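Local coordinates for protein pentalenene synthase (Streptomyces chartreusis NRRL 3882, PDB 6Q4S) that probably converts (2E,6E)-farnesyl diphosphate, with magnesium, into the bicyclic sesquiterpene alcohol 7-epi-alpha-eudesmol, as a member of the terpene synthase family, at residues Arg194-Ala202 with Glu290-Glu299; Gln201-Met211 with Arg276-Leu286. All blocks are in the same frame, centred on the assembly; numbering follows the deposited sequence.

Overall arrangement
From the N terminus, the chain reaches helix 183-194, leaves it at Gly195 and runs through a short linker and helix 200-203 into helix 206-228. The long helix 252-284 then turns back through Arg285 and Leu286 into helix 288-313. Contact 1 closes the larger loop, laying 194-202 on helix 288-313; contact 2, between 201-211 and 276-286, is nested inside it and shares Gln201 and Ala202. Together they tie the connection between helices 183-194 and 206-228 to the last helical hairpin, at one end of the all-helical fold. Their centres lie about 11 Å apart, and a salt bridge from Arg291 to Asp282 joins them. Both touch the second subunit.

Contact 1: residues Arg194-Ala202 with Glu290-Glu299; sequences RGFEVPAQA and ERDRVRMGVE
The Phe196 ring lies over Met296: CB of the methionine sits over one face, 3.7 Å from the ring centroid, a CH-pi contact, and SD lies over the same face, 4.5 Å from the Phe196 centroid, a Met-aromatic pair. With CG of Phe196 between the backbone N and the carbonyl carbon (chi1 71°), the ring is turned onto helix 288-313, CE2 3.5 Å from Gly297 N. The side-chain-free Gly297 also admits Val198, whose CG2 rests 3.7 Å from its CA. Arg293, bent at chi3, grips the carbonyl of Glu197 side-on: NE donates to Glu197 O at 2.9 Å, nearly in line with the C=O, and NH2 to the same oxygen from above the carbonyl plane. Pro199 CG covers one face of that guanidinium, 3.6 Å from NH2. The extended Arg194 lays its guanidinium against Met296 CG, and NH1 forms a salt bridge to Glu299 OE1 (3.1 Å), met from above the carboxylate plane; Glu299 OE2 pairs with Arg295 NH1. A water links Arg194 NH1 to Met296 O. The apolar packing, continued by Pro199 and Ala202 on Val294, is thus joined by two arginines, one giving a salt bridge, the other two hydrogen bonds to a backbone carbonyl.

Contact 2: residues Gln201-Met211 with Arg276-Leu286; sequences QAMGHPVMERM and RVPQMCDELRL
Met280 is the main bump, pushed from the C-terminal turns of helix 252-284 into the hollow formed by Ala202, His205, Val207 and Met208. Its CG stands over the centre of the His205 imidazole, 3.5 Å from the centroid and 8° off the ring normal, while Pro206 CD covers the opposite face. SD lies 4.0 Å from Val207 CB, and the bend at chi3 (85°) turns CE to the methyl of Ala202. One turn on, Leu284 forms a second bump, its CD1 set 3.7 Å from Ala202 CA and its CD2 beside His205. Leu286 CD2 lies against the Gln201 amide, 3.8 Å from NE2. At the other end Met211 SD meets Val277 CG2 at 4.0 Å. The axes of the short segments 206-211 and 276-284 come within 10.5 Å and run roughly antiparallel, at 141°. His205, the N-cap residue of helix 206-228, accepts from Val207 N at ND1 (3.2 Å), a capping bond, and NE2 donates a weak hydrogen bond to Glu283 OE2. This pattern is consistent with a neutral imidazole protonated on NE2, its rotation probably restrained by the capping bond and the groups on its two faces, with a weak contribution from Glu283.

Contact 1: residues Arg194-Ala202 with Glu290-Glu299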
loop_
_atom_site.group_PDB
_atom_site.type_symbol
_atom_site.label_atom_id
_atom_site.label_comp_id
_atom_site.label_asym_id
_atom_site.label_seq_id
_atom_site.Cartn_x
_atom_site.Cartn_y
_atom_site.Cartn_z
ATOM N N ARG A 194 -5.732 0.966 -20.740
ATOM C CA ARG A 194 -6.211 0.118 -21.780
ATOM C C ARG A 194 -7.445 -0.682 -21.406
ATOM O O ARG A 194 -8.102 -1.208 -22.283
ATOM C CB ARG A 194 -5.103 -0.795 -22.189
ATOM C CG ARG A 194 -5.362 -1.493 -23.523
ATOM C CD ARG A 194 -4.171 -2.353 -23.893
ATOM N NE ARG A 194 -4.332 -2.939 -25.209
ATOM C CZ ARG A 194 -3.439 -3.694 -25.819
ATOM N NH1 ARG A 194 -2.259 -3.992 -25.266
ATOM N NH2 ARG A 194 -3.740 -4.157 -27.007
ATOM N N GLY A 195 -7.746 -0.822 -20.126
ATOM C CA GLY A 195 -9.040 -1.367 -19.671
ATOM C C GLY A 195 -8.995 -2.852 -19.547
ATOM O O GLY A 195 -9.870 -3.529 -20.032
ATOM N N PHE A 196 -7.965 -3.388 -18.902
ATOM C CA PHE A 196 -7.946 -4.759 -18.560
ATOM C C PHE A 196 -7.233 -4.874 -17.206
ATOM O O PHE A 196 -6.691 -3.900 -16.734
ATOM C CB PHE A 196 -7.206 -5.562 -19.648
ATOM C CG PHE A 196 -5.697 -5.331 -19.664
ATOM C CD1 PHE A 196 -5.164 -4.192 -20.227
ATOM C CD2 PHE A 196 -4.841 -6.222 -19.062
ATOM C CE1 PHE A 196 -3.793 -3.950 -20.214
ATOM C CE2 PHE A 196 -3.462 -5.982 -19.041
ATOM C CZ PHE A 196 -2.951 -4.823 -19.585
ATOM N N GLU A 197 -7.205 -6.065 -16.644
ATOM C CA GLU A 197 -6.403 -6.390 -15.486
ATOM C C GLU A 197 -5.696 -7.693 -15.675
ATOM O O GLU A 197 -6.282 -8.662 -16.161
ATOM C CB GLU A 197 -7.228 -6.451 -14.216
ATOM C CG GLU A 197 -7.705 -5.049 -13.821
ATOM C CD GLU A 197 -8.413 -4.953 -12.464
ATOM O OE1 GLU A 197 -8.158 -5.898 -11.616
ATOM O OE2 GLU A 197 -9.204 -3.914 -12.314
ATOM N N VAL A 198 -4.431 -7.721 -15.286
ATOM C CA VAL A 198 -3.607 -8.928 -15.450
ATOM C C VAL A 198 -4.053 -9.923 -14.388
ATOM O O VAL A 198 -4.263 -9.513 -13.238
ATOM C CB VAL A 198 -2.090 -8.637 -15.276
ATOM C CG1 VAL A 198 -1.275 -9.943 -15.287
ATOM C CG2 VAL A 198 -1.572 -7.763 -16.382
ATOM N N PRO A 199 -4.184 -11.242 -14.742
ATOM C CA PRO A 199 -4.612 -12.216 -13.706
ATOM C C PRO A 199 -3.693 -12.244 -12.528
ATOM O O PRO A 199 -2.451 -12.304 -12.713
ATOM C CB PRO A 199 -4.632 -13.562 -14.454
ATOM C CG PRO A 199 -5.003 -13.139 -15.842
ATOM C CD PRO A 199 -4.266 -11.831 -16.089
ATOM N N ALA A 200 -4.276 -12.188 -11.312
ATOM C CA ALA A 200 -3.485 -11.917 -10.099
ATOM C C ALA A 200 -2.415 -12.974 -9.877
ATOM O O ALA A 200 -1.318 -12.650 -9.429
ATOM C CB ALA A 200 -4.377 -11.770 -8.869
ATOM N N GLN A 201 -2.727 -14.230 -10.203
ATOM C CA GLN A 201 -1.745 -15.326 -10.062
ATOM C C GLN A 201 -0.567 -15.203 -11.056
ATOM O O GLN A 201 0.502 -15.685 -10.746
ATOM C CB GLN A 201 -2.418 -16.723 -10.141
ATOM C CG GLN A 201 -3.043 -17.070 -11.485
ATOM C CD GLN A 201 -4.483 -16.594 -11.657
ATOM O OE1 GLN A 201 -4.810 -15.417 -11.485
ATOM N NE2 GLN A 201 -5.327 -17.496 -12.051
ATOM N N ALA A 202 -0.766 -14.554 -12.212
ATOM C CA ALA A 202 0.340 -14.184 -13.090
ATOM C C ALA A 202 1.208 -12.996 -12.573
ATOM O O ALA A 202 2.466 -13.033 -12.629
ATOM C CB ALA A 202 -0.148 -13.931 -14.502
ATOM N N GLU A 290 -7.597 -15.178 -20.199
ATOM C CA GLU A 290 -6.553 -14.900 -19.216
ATOM C C GLU A 290 -5.172 -14.722 -19.911
ATOM O O GLU A 290 -4.488 -13.704 -19.674
ATOM C CB GLU A 290 -6.502 -15.996 -18.147
ATOM C CG GLU A 290 -7.742 -15.944 -17.247
ATOM C CD GLU A 290 -7.958 -17.155 -16.341
ATOM O OE1 GLU A 290 -7.422 -18.288 -16.579
ATOM O OE2 GLU A 290 -8.690 -16.962 -15.357
ATOM N N ARG A 291 -4.795 -15.673 -20.786
ATOM C CA ARG A 291 -3.552 -15.554 -21.598
ATOM C C ARG A 291 -3.474 -14.264 -22.319
ATOM O O ARG A 291 -2.388 -13.638 -22.376
ATOM C CB ARG A 291 -3.410 -16.650 -22.648
ATOM C CG ARG A 291 -2.924 -17.949 -22.077
ATOM C CD ARG A 291 -3.241 -19.149 -22.990
ATOM N NE ARG A 291 -2.925 -20.338 -22.218
ATOM C CZ ARG A 291 -1.737 -20.938 -22.159
ATOM N NH1 ARG A 291 -0.695 -20.523 -22.869
ATOM N NH2 ARG A 291 -1.592 -21.970 -21.350
ATOM N N ASP A 292 -4.604 -13.863 -22.897
ATOM C CA ASP A 292 -4.684 -12.606 -23.634
ATOM C C ASP A 292 -4.455 -11.351 -22.754
ATOM O O ASP A 292 -3.979 -10.295 -23.245
ATOM C CB ASP A 292 -6.051 -12.481 -24.319
ATOM C CG ASP A 292 -6.198 -11.179 -25.093
ATOM O OD1 ASP A 292 -5.394 -10.997 -26.023
ATOM O OD2 ASP A 292 -7.078 -10.316 -24.772
ATOM N N ARG A 293 -4.899 -11.434 -21.506
ATOM C CA ARG A 293 -4.753 -10.333 -20.542
ATOM C C ARG A 293 -3.268 -10.240 -20.092
ATOM O O ARG A 293 -2.745 -9.148 -19.980
ATOM C CB ARG A 293 -5.732 -10.507 -19.349
ATOM C CG ARG A 293 -7.207 -10.194 -19.727
ATOM C CD ARG A 293 -8.192 -10.949 -18.808
ATOM N NE ARG A 293 -7.882 -10.701 -17.395
ATOM C CZ ARG A 293 -8.217 -11.452 -16.352
ATOM N NH1 ARG A 293 -8.937 -12.555 -16.479
ATOM N NH2 ARG A 293 -7.834 -11.080 -15.133
ATOM N N VAL A 294 -2.648 -11.394 -19.851
ATOM C CA VAL A 294 -1.189 -11.508 -19.671
ATOM C C VAL A 294 -0.386 -10.853 -20.784
ATOM O O VAL A 294 0.463 -9.898 -20.545
ATOM C CB VAL A 294 -0.766 -12.966 -19.439
ATOM C CG1 VAL A 294 0.770 -13.124 -19.451
ATOM C CG2 VAL A 294 -1.286 -13.428 -18.099
ATOM N N ARG A 295 -0.696 -11.262 -22.007
ATOM C CA ARG A 295 -0.044 -10.691 -23.185
ATOM C C ARG A 295 -0.170 -9.186 -23.192
ATOM O O ARG A 295 0.816 -8.490 -23.436
ATOM C CB ARG A 295 -0.564 -11.315 -24.505
ATOM C CG ARG A 295 -0.006 -10.661 -25.769
ATOM C CD ARG A 295 -0.610 -11.182 -27.086
ATOM N NE ARG A 295 -2.060 -10.961 -27.128
ATOM C CZ ARG A 295 -2.662 -9.778 -27.303
ATOM N NH1 ARG A 295 -1.987 -8.643 -27.494
ATOM N NH2 ARG A 295 -3.985 -9.722 -27.300
ATOM N N MET A 296 -1.360 -8.649 -22.891
ATOM C CA MET A 296 -1.502 -7.190 -22.816
ATOM C C MET A 296 -0.630 -6.544 -21.682
ATOM O O MET A 296 -0.152 -5.404 -21.832
ATOM C CB MET A 296 -2.988 -6.783 -22.635
ATOM C CG MET A 296 -3.833 -6.910 -23.920
ATOM S SD MET A 296 -5.555 -6.281 -23.790
ATOM C CE MET A 296 -6.202 -7.532 -22.662
ATOM N N GLY A 297 -0.534 -7.264 -20.582
ATOM C CA GLY A 297 0.376 -6.920 -19.458
ATOM C C GLY A 297 1.821 -6.762 -19.888
ATOM O O GLY A 297 2.493 -5.762 -19.571
ATOM N N VAL A 298 2.283 -7.731 -20.665
ATOM C CA VAL A 298 3.640 -7.696 -21.199
ATOM C C VAL A 298 3.785 -6.527 -22.152
ATOM O O VAL A 298 4.781 -5.803 -22.121
ATOM C CB VAL A 298 3.997 -9.057 -21.862
ATOM C CG1 VAL A 298 5.366 -8.998 -22.522
ATOM C CG2 VAL A 298 3.901 -10.164 -20.849
ATOM N N GLU A 299 2.767 -6.253 -22.958
ATOM C CA GLU A 299 2.850 -5.100 -23.835
ATOM C C GLU A 299 2.955 -3.760 -23.115
ATOM O O GLU A 299 3.625 -2.859 -23.633
ATOM C CB GLU A 299 1.722 -5.081 -24.886
ATOM C CG GLU A 299 1.757 -6.272 -25.832
ATOM C CD GLU A 299 0.577 -6.296 -26.831
ATOM O OE1 GLU A 299 -0.140 -5.261 -27.130
ATOM O OE2 GLU A 299 0.368 -7.405 -27.320
HETATM O O HOH W 1 -1.064 -3.226 -22.918
#

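Contact 2: residues Gln201-Met211 with Arg276-Leu286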
loop_
_atom_site.group_PDB
_atom_site.type_symbol
_atom_site.label_atom_id
_atom_site.label_comp_id
_atom_site.label_asym_id
_atom_site.label_seq_id
_atom_site.Cartn_x
_atom_site.Cartn_y
_atom_site.Cartn_z
ATOM N N GLN A 201 -2.727 -14.230 -10.203
ATOM C CA GLN A 201 -1.745 -15.326 -10.062
ATOM C C GLN A 201 -0.567 -15.203 -11.056
ATOM O O GLN A 201 0.502 -15.685 -10.746
ATOM C CB GLN A 201 -2.418 -16.723 -10.141
ATOM C CG GLN A 201 -3.043 -17.070 -11.485
ATOM C CD GLN A 201 -4.483 -16.594 -11.657
ATOM O OE1 GLN A 201 -4.810 -15.417 -11.485
ATOM N NE2 GLN A 201 -5.327 -17.496 -12.051
ATOM N N ALA A 202 -0.766 -14.554 -12.212
ATOM C CA ALA A 202 0.340 -14.184 -13.090
ATOM C C ALA A 202 1.208 -12.996 -12.573
ATOM O O ALA A 202 2.466 -13.033 -12.629
ATOM C CB ALA A 202 -0.148 -13.931 -14.502
ATOM N N MET A 203 0.568 -11.973 -12.014
ATOM C CA MET A 203 1.291 -10.823 -11.434
ATOM C C MET A 203 2.252 -11.218 -10.307
ATOM O O MET A 203 3.319 -10.659 -10.217
ATOM C CB MET A 203 0.330 -9.696 -10.893
ATOM C CG MET A 203 -0.171 -8.748 -11.970
ATOM S SD MET A 203 1.039 -7.693 -12.842
ATOM C CE MET A 203 1.996 -7.471 -11.477
ATOM N N GLY A 204 1.857 -12.163 -9.486
ATOM C CA GLY A 204 2.693 -12.730 -8.412
ATOM C C GLY A 204 3.572 -13.933 -8.799
ATOM O O GLY A 204 4.249 -14.485 -7.963
ATOM N N HIS A 205 3.532 -14.349 -10.053
ATOM C CA HIS A 205 4.427 -15.406 -10.522
ATOM C C HIS A 205 5.894 -14.887 -10.634
ATOM O O HIS A 205 6.109 -13.724 -10.971
ATOM C CB HIS A 205 3.921 -15.922 -11.846
ATOM C CG HIS A 205 4.591 -17.168 -12.309
ATOM N ND1 HIS A 205 5.819 -17.155 -12.940
ATOM C CD2 HIS A 205 4.223 -18.470 -12.213
ATOM C CE1 HIS A 205 6.168 -18.392 -13.241
ATOM N NE2 HIS A 205 5.228 -19.211 -12.794
ATOM N N PRO A 206 6.883 -15.738 -10.337
ATOM C CA PRO A 206 8.294 -15.271 -10.367
ATOM C C PRO A 206 8.778 -14.673 -11.688
ATOM O O PRO A 206 9.607 -13.781 -11.694
ATOM C CB PRO A 206 9.108 -16.522 -10.027
ATOM C CG PRO A 206 8.183 -17.440 -9.325
ATOM C CD PRO A 206 6.764 -17.090 -9.739
ATOM N N VAL A 207 8.300 -15.184 -12.796
ATOM C CA VAL A 207 8.617 -14.614 -14.073
ATOM C C VAL A 207 8.172 -13.166 -14.239
ATOM O O VAL A 207 8.943 -12.312 -14.696
ATOM C CB VAL A 207 8.054 -15.480 -15.230
ATOM C CG1 VAL A 207 8.262 -14.818 -16.573
ATOM C CG2 VAL A 207 8.699 -16.857 -15.273
ATOM N N MET A 208 6.900 -12.885 -13.973
ATOM C CA MET A 208 6.407 -11.530 -14.100
ATOM C C MET A 208 7.023 -10.565 -13.052
ATOM O O MET A 208 7.306 -9.409 -13.372
ATOM C CB MET A 208 4.881 -11.544 -14.023
ATOM C CG MET A 208 4.230 -10.178 -14.097
ATOM S SD MET A 208 4.461 -9.368 -15.680
ATOM C CE MET A 208 2.989 -10.024 -16.530
ATOM N N GLU A 209 7.239 -11.024 -11.828
ATOM C CA GLU A 209 7.820 -10.146 -10.816
ATOM C C GLU A 209 9.215 -9.739 -11.235
ATOM O O GLU A 209 9.589 -8.575 -11.121
ATOM C CB GLU A 209 7.950 -10.779 -9.435
ATOM C CG GLU A 209 6.617 -10.968 -8.771
ATOM C CD GLU A 209 6.703 -11.197 -7.281
ATOM O OE1 GLU A 209 7.818 -11.403 -6.715
ATOM O OE2 GLU A 209 5.608 -11.172 -6.679
ATOM N N ARG A 210 9.981 -10.715 -11.718
ATOM C CA ARG A 210 11.304 -10.403 -12.250
ATOM C C ARG A 210 11.302 -9.514 -13.494
ATOM O O ARG A 210 12.159 -8.653 -13.664
ATOM C CB ARG A 210 12.039 -11.752 -12.475
ATOM C CG ARG A 210 13.437 -11.637 -12.968
ATOM C CD ARG A 210 14.331 -11.061 -11.931
ATOM N NE ARG A 210 15.713 -11.109 -12.391
ATOM C CZ ARG A 210 16.707 -10.415 -11.841
ATOM N NH1 ARG A 210 16.526 -9.587 -10.796
ATOM N NH2 ARG A 210 17.900 -10.528 -12.356
ATOM N N MET A 211 10.350 -9.712 -14.405
ATOM C CA MET A 211 10.244 -8.860 -15.564
ATOM C C MET A 211 10.052 -7.375 -15.235
ATOM O O MET A 211 10.642 -6.530 -15.872
ATOM C CB MET A 211 9.127 -9.322 -16.492
ATOM C CG MET A 211 9.518 -10.572 -17.255
ATOM S SD MET A 211 8.158 -11.326 -18.178
ATOM C CE MET A 211 7.780 -10.190 -19.498
ATOM N N ARG A 276 9.543 -16.911 -21.987
ATOM C CA ARG A 276 9.005 -17.899 -21.042
ATOM C C ARG A 276 7.519 -17.690 -20.622
ATOM O O ARG A 276 6.939 -18.529 -19.946
ATOM C CB ARG A 276 9.911 -17.931 -19.822
ATOM C CG ARG A 276 10.320 -19.330 -19.432
ATOM C CD ARG A 276 11.108 -19.301 -18.138
ATOM N NE ARG A 276 12.449 -18.782 -18.373
ATOM C CZ ARG A 276 13.315 -18.449 -17.412
ATOM N NH1 ARG A 276 12.978 -18.540 -16.115
ATOM N NH2 ARG A 276 14.528 -17.994 -17.752
ATOM N N VAL A 277 6.919 -16.579 -21.029
ATOM C CA VAL A 277 5.533 -16.244 -20.648
ATOM C C VAL A 277 4.497 -17.353 -21.012
ATOM O O VAL A 277 3.717 -17.773 -20.135
ATOM C CB VAL A 277 5.172 -14.825 -21.174
ATOM C CG1 VAL A 277 3.664 -14.548 -21.165
ATOM C CG2 VAL A 277 5.945 -13.781 -20.363
ATOM N N PRO A 278 4.543 -17.887 -22.256
ATOM C CA PRO A 278 3.669 -19.043 -22.542
ATOM C C PRO A 278 3.856 -20.219 -21.580
ATOM O O PRO A 278 2.875 -20.790 -21.135
ATOM C CB PRO A 278 4.035 -19.434 -23.999
ATOM C CG PRO A 278 4.607 -18.192 -24.596
ATOM C CD PRO A 278 5.301 -17.467 -23.458
ATOM N N GLN A 279 5.070 -20.572 -21.205
ATOM C CA GLN A 279 5.229 -21.656 -20.215
ATOM C C GLN A 279 4.630 -21.252 -18.851
ATOM O O GLN A 279 4.128 -22.101 -18.119
ATOM C CB GLN A 279 6.706 -22.084 -20.086
ATOM C CG GLN A 279 7.105 -22.866 -18.833
ATOM C CD GLN A 279 8.614 -23.070 -18.750
ATOM O OE1 GLN A 279 9.176 -23.875 -19.492
ATOM N NE2 GLN A 279 9.282 -22.338 -17.846
ATOM N N MET A 280 4.750 -19.972 -18.479
ATOM C CA MET A 280 4.198 -19.508 -17.208
ATOM C C MET A 280 2.669 -19.708 -17.233
ATOM O O MET A 280 2.096 -20.213 -16.275
ATOM C CB MET A 280 4.553 -18.021 -16.938
ATOM C CG MET A 280 3.738 -17.365 -15.806
ATOM S SD MET A 280 4.082 -15.600 -15.694
ATOM C CE MET A 280 2.957 -14.999 -16.915
ATOM N N CYS A 281 2.043 -19.312 -18.339
ATOM C CA CYS A 281 0.617 -19.437 -18.493
ATOM C C CYS A 281 0.167 -20.881 -18.433
ATOM O O CYS A 281 -0.872 -21.156 -17.848
ATOM C CB CYS A 281 0.151 -18.797 -19.785
ATOM S SG CYS A 281 0.335 -17.000 -19.850
ATOM N N ASP A 282 0.958 -21.786 -19.016
ATOM C CA ASP A 282 0.727 -23.251 -18.917
ATOM C C ASP A 282 0.830 -23.752 -17.469
ATOM O O ASP A 282 -0.041 -24.453 -16.990
ATOM C CB ASP A 282 1.735 -24.050 -19.796
ATOM C CG ASP A 282 1.609 -23.759 -21.301
ATOM O OD1 ASP A 282 0.602 -23.191 -21.764
ATOM O OD2 ASP A 282 2.530 -24.092 -22.059
ATOM N N GLU A 283 1.905 -23.417 -16.780
ATOM C CA GLU A 283 2.100 -23.820 -15.362
ATOM C C GLU A 283 0.981 -23.302 -14.419
ATOM O O GLU A 283 0.589 -23.983 -13.473
ATOM C CB GLU A 283 3.481 -23.317 -14.953
ATOM C CG GLU A 283 3.959 -23.328 -13.499
ATOM C CD GLU A 283 5.346 -22.637 -13.390
ATOM O OE1 GLU A 283 5.950 -22.274 -14.445
ATOM O OE2 GLU A 283 5.844 -22.442 -12.255
ATOM N N LEU A 284 0.471 -22.102 -14.713
ATOM C CA LEU A 284 -0.706 -21.526 -14.035
ATOM C C LEU A 284 -2.054 -22.070 -14.519
ATOM O O LEU A 284 -3.045 -21.820 -13.862
ATOM C CB LEU A 284 -0.713 -19.982 -14.205
ATOM C CG LEU A 284 0.435 -19.280 -13.464
ATOM C CD1 LEU A 284 0.528 -17.823 -13.849
ATOM C CD2 LEU A 284 0.312 -19.505 -11.961
ATOM N N ARG A 285 -2.094 -22.773 -15.657
ATOM C CA ARG A 285 -3.341 -23.323 -16.258
ATOM C C ARG A 285 -4.314 -22.230 -16.695
ATOM O O ARG A 285 -5.528 -22.331 -16.516
ATOM C CB ARG A 285 -4.068 -24.304 -15.331
ATOM C CG ARG A 285 -3.195 -25.351 -14.693
ATOM C CD ARG A 285 -4.059 -26.248 -13.822
ATOM N NE ARG A 285 -3.584 -26.334 -12.433
ATOM C CZ ARG A 285 -3.810 -25.433 -11.463
ATOM N NH1 ARG A 285 -4.487 -24.307 -11.681
ATOM N NH2 ARG A 285 -3.331 -25.657 -10.246
ATOM N N LEU A 286 -3.798 -21.171 -17.273
ATOM C CA LEU A 286 -4.682 -20.091 -17.661
ATOM C C LEU A 286 -5.466 -20.476 -18.916
ATOM O O LEU A 286 -4.925 -21.103 -19.805
ATOM C CB LEU A 286 -3.908 -18.776 -17.883
ATOM C CG LEU A 286 -2.979 -18.300 -16.771
ATOM C CD1 LEU A 286 -2.427 -16.957 -17.197
ATOM C CD2 LEU A 286 -3.685 -18.221 -15.421
#